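Local coordinates for ferulic acid decarboxylase 1 (Candida dubliniensis, PDB 4ZAD), which probably catalyses, with a prenylated flavin cofactor, the reversible non-oxidative decarboxylation of aromatic acids such as ferulic, p-coumaric and cinnamic acid to their vinyl derivatives, at residues N66-L71 and K142-L147; V29-E34 and N53-D58. All coordinates share one frame; numbering follows the deposited sequence.

Interaction 1. Residues N66-L71 and K142-L147; sequences NLFRIL and KLPVPL
Phe68 swings its ring across to Pro144 and Leu143 because chi1 is 39°, which sets CG between the backbone N and the carbonyl carbon. The peptide bond before Phe68 is cis. Leu143 has CG anti to its carbonyl carbon; its CD2 reaches CB of Leu67 at 3.9 Å, while its CB approaches Phe68 CE2 obliquely at 3.8 Å, with CD1 close to the same ring atom. The ring takes Pro144 over one face: Pro144 CD sits 3.9 Å from the centroid of the Phe68 ring and 17° off its normal, a CH-pi contact displaced toward the rim. A proline suits the place because it offers a compact, puckered ring whose CD hydrogens, next to the amide nitrogen, are slightly polarised and can point at a pi face. Val145 CG2 comes to the edge of the phenyl ring, 4.1 Å from Phe68 CZ. Pro144 is also the centre of an inverse gamma turn, closed by a weak bond from Val145 N to Leu143 O, and this tight bend sends its carbonyl back toward the ring, Pro144 O lying 3.3 Å from Phe68 CE1. The two segments run nearly the same way, 16° apart, yet no hydrogen bond joins them: the loop 142-147 lies against the chain leading into strand 69-71 mainly through apolar side chains, with the Pro144 carbonyl also against Phe68. Met270 and Met318 add further cover to Phe68. Farther along, the branched chain of Ile70 extends CD1 to Pro146 CD, at 4.2 Å, bringing a second proline of the loop against the strand.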
ATOM      1  N   ASN A  66      31.327 -21.953  23.298  1.00 41.95           N
ATOM      2  CA  ASN A  66      31.002 -22.414  21.949  1.00 40.61           C
ATOM      3  C   ASN A  66      29.520 -22.392  21.547  1.00 39.62           C
ATOM      4  O   ASN A  66      29.223 -22.355  20.371  1.00 39.58           O
ATOM      5  CB  ASN A  66      31.525 -23.846  21.774  1.00 40.47           C
ATOM      6  CG  ASN A  66      33.027 -23.918  21.686  1.00 38.02           C
ATOM      7  OD1 ASN A  66      33.631 -24.869  22.159  1.00 34.82           O
ATOM      8  ND2 ASN A  66      33.636 -22.927  21.066  1.00 33.88           N
ATOM      9  N   LEU A  67      28.605 -22.450  22.507  1.00 38.69           N
ATOM     10  CA  LEU A  67      27.179 -22.624  22.216  1.00 37.86           C
ATOM     11  C   LEU A  67      26.323 -21.562  22.886  1.00 37.63           C
ATOM     12  O   LEU A  67      26.302 -21.502  24.125  1.00 37.58           O
ATOM     13  CB  LEU A  67      26.705 -23.985  22.753  1.00 37.66           C
ATOM     14  CG  LEU A  67      27.250 -25.187  22.001  1.00 36.05           C
ATOM     15  CD1 LEU A  67      26.939 -26.511  22.712  1.00 32.91           C
ATOM     16  CD2 LEU A  67      26.640 -25.137  20.599  1.00 34.99           C
ATOM     17  N   PHE A  68      25.662 -20.681  22.116  1.00 36.73           N
ATOM     18  CA  PHE A  68      26.056 -20.271  20.756  1.00 35.31           C
ATOM     19  C   PHE A  68      25.838 -18.756  20.696  1.00 35.04           C
ATOM     20  O   PHE A  68      25.231 -18.176  21.619  1.00 34.72           O
ATOM     21  CB  PHE A  68      25.236 -20.976  19.676  1.00 35.01           C
ATOM     22  CG  PHE A  68      23.796 -21.133  20.024  1.00 33.44           C
ATOM     23  CD1 PHE A  68      22.923 -20.070  19.902  1.00 33.67           C
ATOM     24  CD2 PHE A  68      23.316 -22.347  20.478  1.00 32.62           C
ATOM     25  CE1 PHE A  68      21.587 -20.198  20.249  1.00 35.13           C
ATOM     26  CE2 PHE A  68      21.990 -22.504  20.831  1.00 32.93           C
ATOM     27  CZ  PHE A  68      21.114 -21.431  20.728  1.00 35.71           C
ATOM     28  N   ARG A  69      26.361 -18.125  19.649  1.00 34.66           N
ATOM     29  CA  ARG A  69      26.027 -16.726  19.319  1.00 35.04           C
ATOM     30  C   ARG A  69      24.829 -16.754  18.405  1.00 34.51           C
ATOM     31  O   ARG A  69      24.484 -17.808  17.887  1.00 34.75           O
ATOM     32  CB  ARG A  69      27.164 -16.036  18.552  1.00 35.42           C
ATOM     33  CG  ARG A  69      28.380 -15.640  19.408  1.00 36.28           C
ATOM     34  CD  ARG A  69      29.706 -16.218  18.875  1.00 37.54           C
ATOM     35  NE  ARG A  69      30.305 -15.431  17.791  1.00 38.14           N
ATOM     36  CZ  ARG A  69      31.218 -15.896  16.936  1.00 40.69           C
ATOM     37  NH1 ARG A  69      31.632 -17.150  16.987  1.00 41.72           N
ATOM     38  NH2 ARG A  69      31.710 -15.108  16.000  1.00 44.09           N
ATOM     39  N   ILE A  70      24.221 -15.594  18.177  1.00 33.99           N
ATOM     40  CA  ILE A  70      23.114 -15.468  17.214  1.00 32.85           C
ATOM     41  C   ILE A  70      23.399 -14.408  16.144  1.00 32.82           C
ATOM     42  O   ILE A  70      23.761 -13.279  16.474  1.00 33.63           O
ATOM     43  CB  ILE A  70      21.761 -15.184  17.917  1.00 32.77           C
ATOM     44  CG1 ILE A  70      21.344 -16.416  18.739  1.00 31.97           C
ATOM     45  CG2 ILE A  70      20.653 -14.813  16.875  1.00 30.45           C
ATOM     46  CD1 ILE A  70      20.168 -16.161  19.675  1.00 32.77           C
ATOM     47  N   LEU A  71      23.275 -14.778  14.864  1.00 32.04           N
ATOM     48  CA  LEU A  71      23.195 -13.788  13.779  1.00 30.92           C
ATOM     49  C   LEU A  71      21.724 -13.577  13.528  1.00 30.47           C
ATOM     50  O   LEU A  71      20.984 -14.546  13.391  1.00 30.68           O
ATOM     51  CB  LEU A  71      23.847 -14.293  12.493  1.00 30.57           C
ATOM     52  CG  LEU A  71      23.762 -13.324  11.316  1.00 30.55           C
ATOM     53  CD1 LEU A  71      24.422 -12.007  11.667  1.00 30.55           C
ATOM     54  CD2 LEU A  71      24.375 -13.903  10.058  1.00 30.12           C
ATOM     55  N   LYS A 142      19.112 -25.519  28.453  1.00 36.17           N
ATOM     56  CA  LYS A 142      20.193 -24.669  28.956  1.00 36.23           C
ATOM     57  C   LYS A 142      20.854 -23.764  27.914  1.00 35.24           C
ATOM     58  O   LYS A 142      21.564 -22.808  28.270  1.00 34.80           O
ATOM     59  CB  LYS A 142      21.257 -25.529  29.658  1.00 36.71           C
ATOM     60  CG  LYS A 142      20.677 -26.487  30.743  1.00 37.78           C
ATOM     61  CD  LYS A 142      19.914 -25.737  31.837  1.00 38.87           C
ATOM     62  CE  LYS A 142      19.361 -26.670  32.904  1.00 40.28           C
ATOM     63  NZ  LYS A 142      18.072 -26.213  33.527  1.00 41.12           N
ATOM     64  N   LEU A 143      20.590 -24.035  26.639  1.00 34.35           N
ATOM     65  CA  LEU A 143      21.118 -23.192  25.547  1.00 33.44           C
ATOM     66  C   LEU A 143      20.368 -21.848  25.461  1.00 32.92           C
ATOM     67  O   LEU A 143      19.219 -21.745  25.887  1.00 32.55           O
ATOM     68  CB  LEU A 143      21.056 -23.960  24.222  1.00 33.06           C
ATOM     69  CG  LEU A 143      21.859 -25.274  24.198  1.00 31.01           C
ATOM     70  CD1 LEU A 143      21.668 -26.009  22.862  1.00 28.54           C
ATOM     71  CD2 LEU A 143      23.303 -24.979  24.461  1.00 27.98           C
ATOM     72  N   PRO A 144      21.012 -20.812  24.911  1.00 32.67           N
ATOM     73  CA  PRO A 144      20.394 -19.507  24.788  1.00 32.67           C
ATOM     74  C   PRO A 144      19.498 -19.418  23.552  1.00 33.09           C
ATOM     75  O   PRO A 144      19.805 -18.699  22.580  1.00 33.24           O
ATOM     76  CB  PRO A 144      21.588 -18.586  24.669  1.00 32.47           C
ATOM     77  CG  PRO A 144      22.582 -19.380  23.956  1.00 32.42           C
ATOM     78  CD  PRO A 144      22.326 -20.825  24.259  1.00 33.03           C
ATOM     79  N   VAL A 145      18.389 -20.150  23.635  1.00 32.84           N
ATOM     80  CA  VAL A 145      17.359 -20.208  22.617  1.00 32.60           C
ATOM     81  C   VAL A 145      16.431 -19.071  22.951  1.00 32.70           C
ATOM     82  O   VAL A 145      16.015 -18.927  24.101  1.00 33.08           O
ATOM     83  CB  VAL A 145      16.625 -21.577  22.673  1.00 32.48           C
ATOM     84  CG1 VAL A 145      15.460 -21.655  21.691  1.00 31.78           C
ATOM     85  CG2 VAL A 145      17.626 -22.704  22.431  1.00 31.89           C
ATOM     86  N   PRO A 146      16.129 -18.233  21.970  1.00 32.98           N
ATOM     87  CA  PRO A 146      15.336 -17.039  22.248  1.00 33.16           C
ATOM     88  C   PRO A 146      13.849 -17.286  22.416  1.00 33.79           C
ATOM     89  O   PRO A 146      13.314 -18.228  21.819  1.00 34.59           O
ATOM     90  CB  PRO A 146      15.542 -16.184  20.997  1.00 32.91           C
ATOM     91  CG  PRO A 146      15.910 -17.138  19.921  1.00 33.13           C
ATOM     92  CD  PRO A 146      16.632 -18.266  20.584  1.00 33.08           C
ATOM     93  N   LEU A 147      13.192 -16.423  23.200  1.00 33.99           N
ATOM     94  CA  LEU A 147      11.745 -16.273  23.159  1.00 34.07           C
ATOM     95  C   LEU A 147      11.454 -15.014  22.326  1.00 34.27           C
ATOM     96  O   LEU A 147      11.519 -13.841  22.791  1.00 34.40           O
ATOM     97  CB  LEU A 147      11.169 -16.159  24.557  1.00 34.93           C
ATOM     98  CG  LEU A 147       9.642 -16.187  24.685  1.00 35.68           C
ATOM     99  CD1 LEU A 147       9.177 -17.614  24.830  1.00 37.43           C
ATOM    100  CD2 LEU A 147       9.195 -15.357  25.887  1.00 36.78           C
TER

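Interaction 2. Residues V29-E34 and N53-D58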
ATOM      1  N   VAL A  29      22.930  -9.307  25.876  1.00 39.74           N
ATOM      2  CA  VAL A  29      21.521  -9.244  25.457  1.00 38.00           C
ATOM      3  C   VAL A  29      20.850 -10.534  25.893  1.00 37.10           C
ATOM      4  O   VAL A  29      21.466 -11.605  25.848  1.00 35.63           O
ATOM      5  CB  VAL A  29      21.425  -9.089  23.920  1.00 38.17           C
ATOM      6  CG1 VAL A  29      19.965  -9.108  23.442  1.00 36.43           C
ATOM      7  CG2 VAL A  29      22.164  -7.819  23.492  1.00 36.82           C
ATOM      8  N   ASP A  30      19.599 -10.414  26.339  1.00 37.19           N
ATOM      9  CA  ASP A  30      18.860 -11.530  26.959  1.00 37.23           C
ATOM     10  C   ASP A  30      18.089 -12.239  25.876  1.00 36.67           C
ATOM     11  O   ASP A  30      17.377 -11.596  25.120  1.00 36.36           O
ATOM     12  CB  ASP A  30      17.903 -11.027  28.067  1.00 37.53           C
ATOM     13  CG  ASP A  30      17.323 -12.162  28.943  1.00 38.54           C
ATOM     14  OD1 ASP A  30      17.585 -13.347  28.701  1.00 41.25           O
ATOM     15  OD2 ASP A  30      16.572 -11.879  29.898  1.00 42.33           O
ATOM     16  N   PRO A  31      18.249 -13.563  25.775  1.00 36.85           N
ATOM     17  CA  PRO A  31      17.435 -14.378  24.844  1.00 37.13           C
ATOM     18  C   PRO A  31      15.933 -14.236  25.061  1.00 37.04           C
ATOM     19  O   PRO A  31      15.131 -14.317  24.106  1.00 36.26           O
ATOM     20  CB  PRO A  31      17.872 -15.809  25.159  1.00 37.05           C
ATOM     21  CG  PRO A  31      19.285 -15.668  25.659  1.00 37.77           C
ATOM     22  CD  PRO A  31      19.416 -14.308  26.291  1.00 36.72           C
ATOM     23  N   ASN A  32      15.564 -14.040  26.320  1.00 37.11           N
ATOM     24  CA  ASN A  32      14.185 -13.730  26.654  1.00 37.48           C
ATOM     25  C   ASN A  32      13.811 -12.321  26.214  1.00 36.80           C
ATOM     26  O   ASN A  32      14.036 -11.360  26.944  1.00 37.75           O
ATOM     27  CB  ASN A  32      13.922 -13.902  28.151  1.00 37.78           C
ATOM     28  CG  ASN A  32      12.458 -13.761  28.487  1.00 39.41           C
ATOM     29  OD1 ASN A  32      11.610 -13.939  27.616  1.00 41.58           O
ATOM     30  ND2 ASN A  32      12.147 -13.441  29.745  1.00 38.94           N
ATOM     31  N   LEU A  33      13.281 -12.239  24.997  1.00 35.97           N
ATOM     32  CA  LEU A  33      12.583 -11.084  24.419  1.00 34.91           C
ATOM     33  C   LEU A  33      13.423 -10.003  23.802  1.00 34.82           C
ATOM     34  O   LEU A  33      12.885  -9.243  23.027  1.00 36.23           O
ATOM     35  CB  LEU A  33      11.574 -10.439  25.377  1.00 34.94           C
ATOM     36  CG  LEU A  33      10.333 -11.277  25.722  1.00 35.29           C
ATOM     37  CD1 LEU A  33       9.429 -10.543  26.714  1.00 33.07           C
ATOM     38  CD2 LEU A  33       9.540 -11.726  24.463  1.00 33.61           C
ATOM     39  N   GLU A  34      14.705  -9.883  24.108  1.00 34.35           N
ATOM     40  CA  GLU A  34      15.479  -8.725  23.602  1.00 33.87           C
ATOM     41  C   GLU A  34      16.086  -9.020  22.245  1.00 32.98           C
ATOM     42  O   GLU A  34      16.344  -8.110  21.441  1.00 33.37           O
ATOM     43  CB  GLU A  34      16.616  -8.323  24.581  1.00 34.65           C
ATOM     44  CG  GLU A  34      16.164  -8.051  26.023  1.00 36.56           C
ATOM     45  CD  GLU A  34      17.293  -7.581  26.970  1.00 39.31           C
ATOM     46  OE1 GLU A  34      18.472  -7.513  26.550  1.00 37.84           O
ATOM     47  OE2 GLU A  34      16.969  -7.291  28.155  1.00 40.76           O
ATOM     48  N   ASN A  53      27.313 -11.531  19.957  1.00 38.00           N
ATOM     49  CA  ASN A  53      28.435 -12.281  20.524  1.00 38.87           C
ATOM     50  C   ASN A  53      28.282 -12.587  22.024  1.00 39.57           C
ATOM     51  O   ASN A  53      28.904 -13.513  22.528  1.00 39.83           O
ATOM     52  CB  ASN A  53      29.750 -11.533  20.320  1.00 39.34           C
ATOM     53  CG  ASN A  53      30.113 -11.310  18.851  1.00 40.72           C
ATOM     54  OD1 ASN A  53      30.770 -10.310  18.533  1.00 42.51           O
ATOM     55  ND2 ASN A  53      29.732 -12.233  17.964  1.00 41.02           N
ATOM     56  N   ASN A  54      27.476 -11.811  22.746  1.00 40.23           N
ATOM     57  CA  ASN A  54      27.403 -11.941  24.210  1.00 40.56           C
ATOM     58  C   ASN A  54      25.969 -12.073  24.646  1.00 40.29           C
ATOM     59  O   ASN A  54      25.346 -11.109  25.025  1.00 38.82           O
ATOM     60  CB  ASN A  54      28.079 -10.726  24.884  1.00 41.08           C
ATOM     61  CG  ASN A  54      28.227 -10.865  26.431  1.00 41.49           C
ATOM     62  OD1 ASN A  54      27.901 -11.894  27.045  1.00 40.74           O
ATOM     63  ND2 ASN A  54      28.733  -9.803  27.048  1.00 40.65           N
ATOM     64  N   LEU A  55      25.453 -13.293  24.547  1.00 41.41           N
ATOM     65  CA  LEU A  55      24.096 -13.614  24.968  1.00 41.87           C
ATOM     66  C   LEU A  55      24.105 -13.963  26.464  1.00 42.74           C
ATOM     67  O   LEU A  55      25.146 -14.397  26.989  1.00 43.06           O
ATOM     68  CB  LEU A  55      23.559 -14.778  24.131  1.00 41.88           C
ATOM     69  CG  LEU A  55      23.005 -14.452  22.734  1.00 41.03           C
ATOM     70  CD1 LEU A  55      22.583 -15.730  22.005  1.00 39.07           C
ATOM     71  CD2 LEU A  55      21.827 -13.497  22.812  1.00 38.54           C
ATOM     72  N   LYS A  56      22.978 -13.748  27.150  1.00 43.36           N
ATOM     73  CA  LYS A  56      22.892 -14.065  28.573  1.00 44.20           C
ATOM     74  C   LYS A  56      22.699 -15.546  28.704  1.00 44.54           C
ATOM     75  O   LYS A  56      21.686 -16.078  28.251  1.00 44.17           O
ATOM     76  CB  LYS A  56      21.734 -13.346  29.283  1.00 44.60           C
ATOM     77  CG  LYS A  56      21.630 -13.667  30.822  1.00 45.90           C
ATOM     78  CD  LYS A  56      20.566 -12.787  31.537  1.00 47.80           C
ATOM     79  CE  LYS A  56      20.212 -13.253  32.986  1.00 48.99           C
ATOM     80  NZ  LYS A  56      18.874 -13.986  33.099  1.00 47.30           N
ATOM     81  N   GLN A  57      23.658 -16.186  29.370  1.00 45.33           N
ATOM     82  CA  GLN A  57      23.761 -17.636  29.414  1.00 45.67           C
ATOM     83  C   GLN A  57      23.220 -18.242  30.702  1.00 46.16           C
ATOM     84  O   GLN A  57      23.310 -17.654  31.790  1.00 46.78           O
ATOM     85  CB  GLN A  57      25.210 -18.058  29.202  1.00 45.69           C
ATOM     86  CG  GLN A  57      25.671 -17.944  27.744  1.00 45.67           C
ATOM     87  CD  GLN A  57      25.258 -19.161  26.876  1.00 46.27           C
ATOM     88  OE1 GLN A  57      24.168 -19.761  27.053  1.00 44.91           O
ATOM     89  NE2 GLN A  57      26.128 -19.512  25.926  1.00 45.30           N
ATOM     90  N   ASP A  58      22.615 -19.415  30.543  1.00 46.37           N
ATOM     91  CA  ASP A  58      22.165 -20.218  31.649  1.00 46.50           C
ATOM     92  C   ASP A  58      23.449 -20.856  32.223  1.00 46.96           C
ATOM     93  O   ASP A  58      24.315 -21.280  31.458  1.00 46.83           O
ATOM     94  CB  ASP A  58      21.143 -21.260  31.166  1.00 46.20           C
ATOM     95  CG  ASP A  58      20.593 -22.101  32.296  1.00 45.96           C
ATOM     96  OD1 ASP A  58      21.324 -22.961  32.826  1.00 44.09           O
ATOM     97  OD2 ASP A  58      19.429 -21.901  32.661  1.00 46.84           O
TER
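A single beta bridge, in segments with no regular strand, ties Val29 to Leu55. Val29 N gives its hydrogen to Asn54 O at 3.1 Å, and Val29 O receives Lys56 N at 2.9 Å. Both backbone bonds thus belong to one residue, flanking Leu55, and they resume, after a break, the parallel pairing of strands 22-25 and 49-52. The pairing ends at Pro31, which has no N-H to offer; its ring instead rests on the other backbone, Pro31 CD lying 3.5 Å from Lys56 O, and it also approaches Leu55 CD2. Leucine suits that place because its long branched chain also reaches Val35 of helix 34-45 and Ile70 of strand 69-71. Asp30 puts CG anti to its backbone N (chi1 -168°), which lays the carboxylate next to the aliphatic part of Lys56, the two side chains running alongside each other in one direction. Asp30 OD1 accepts from Asn32 N at 3.2 Å, met from above the carboxylate plane, an Asx turn that bends the chain toward the helix. The next layer is Glu34, whose OE1 takes Asp30 N at 3.1 Å and so holds the start of the turn; Val29 and Glu34 also pack on Tyr511 of the second subunit. Lys56 NZ stops 4.5 Å from Asp30 OD2, too far for a salt bridge, so the charges probably attract only loosely, and the firm attachment between the segments comes from the two backbone bonds.

Both segments of interaction 2 come earlier in the chain than those of interaction 1, and the centres of the two contacts lie about 7 Å apart on the same side of the molecule. They meet directly: Gln57 NE2 probably donates to Leu67 O, and Leu147 N to Pro31 O. Interaction 2 joins two loops that follow neighbouring strands, 22-25 and 49-52, of the mixed four-stranded sheet, whose third strand, 69-71, enters interaction 1. The partner loop 142-147 belongs to the Rift-related region, the other three segments to the N-terminal one. Interaction 1, with the Leu147-Pro31 bond, links the two regions, whereas interaction 2 ties loops within the N-terminal one; the side chain of Pro146 is about 11 Å from the bound prenylated flavin.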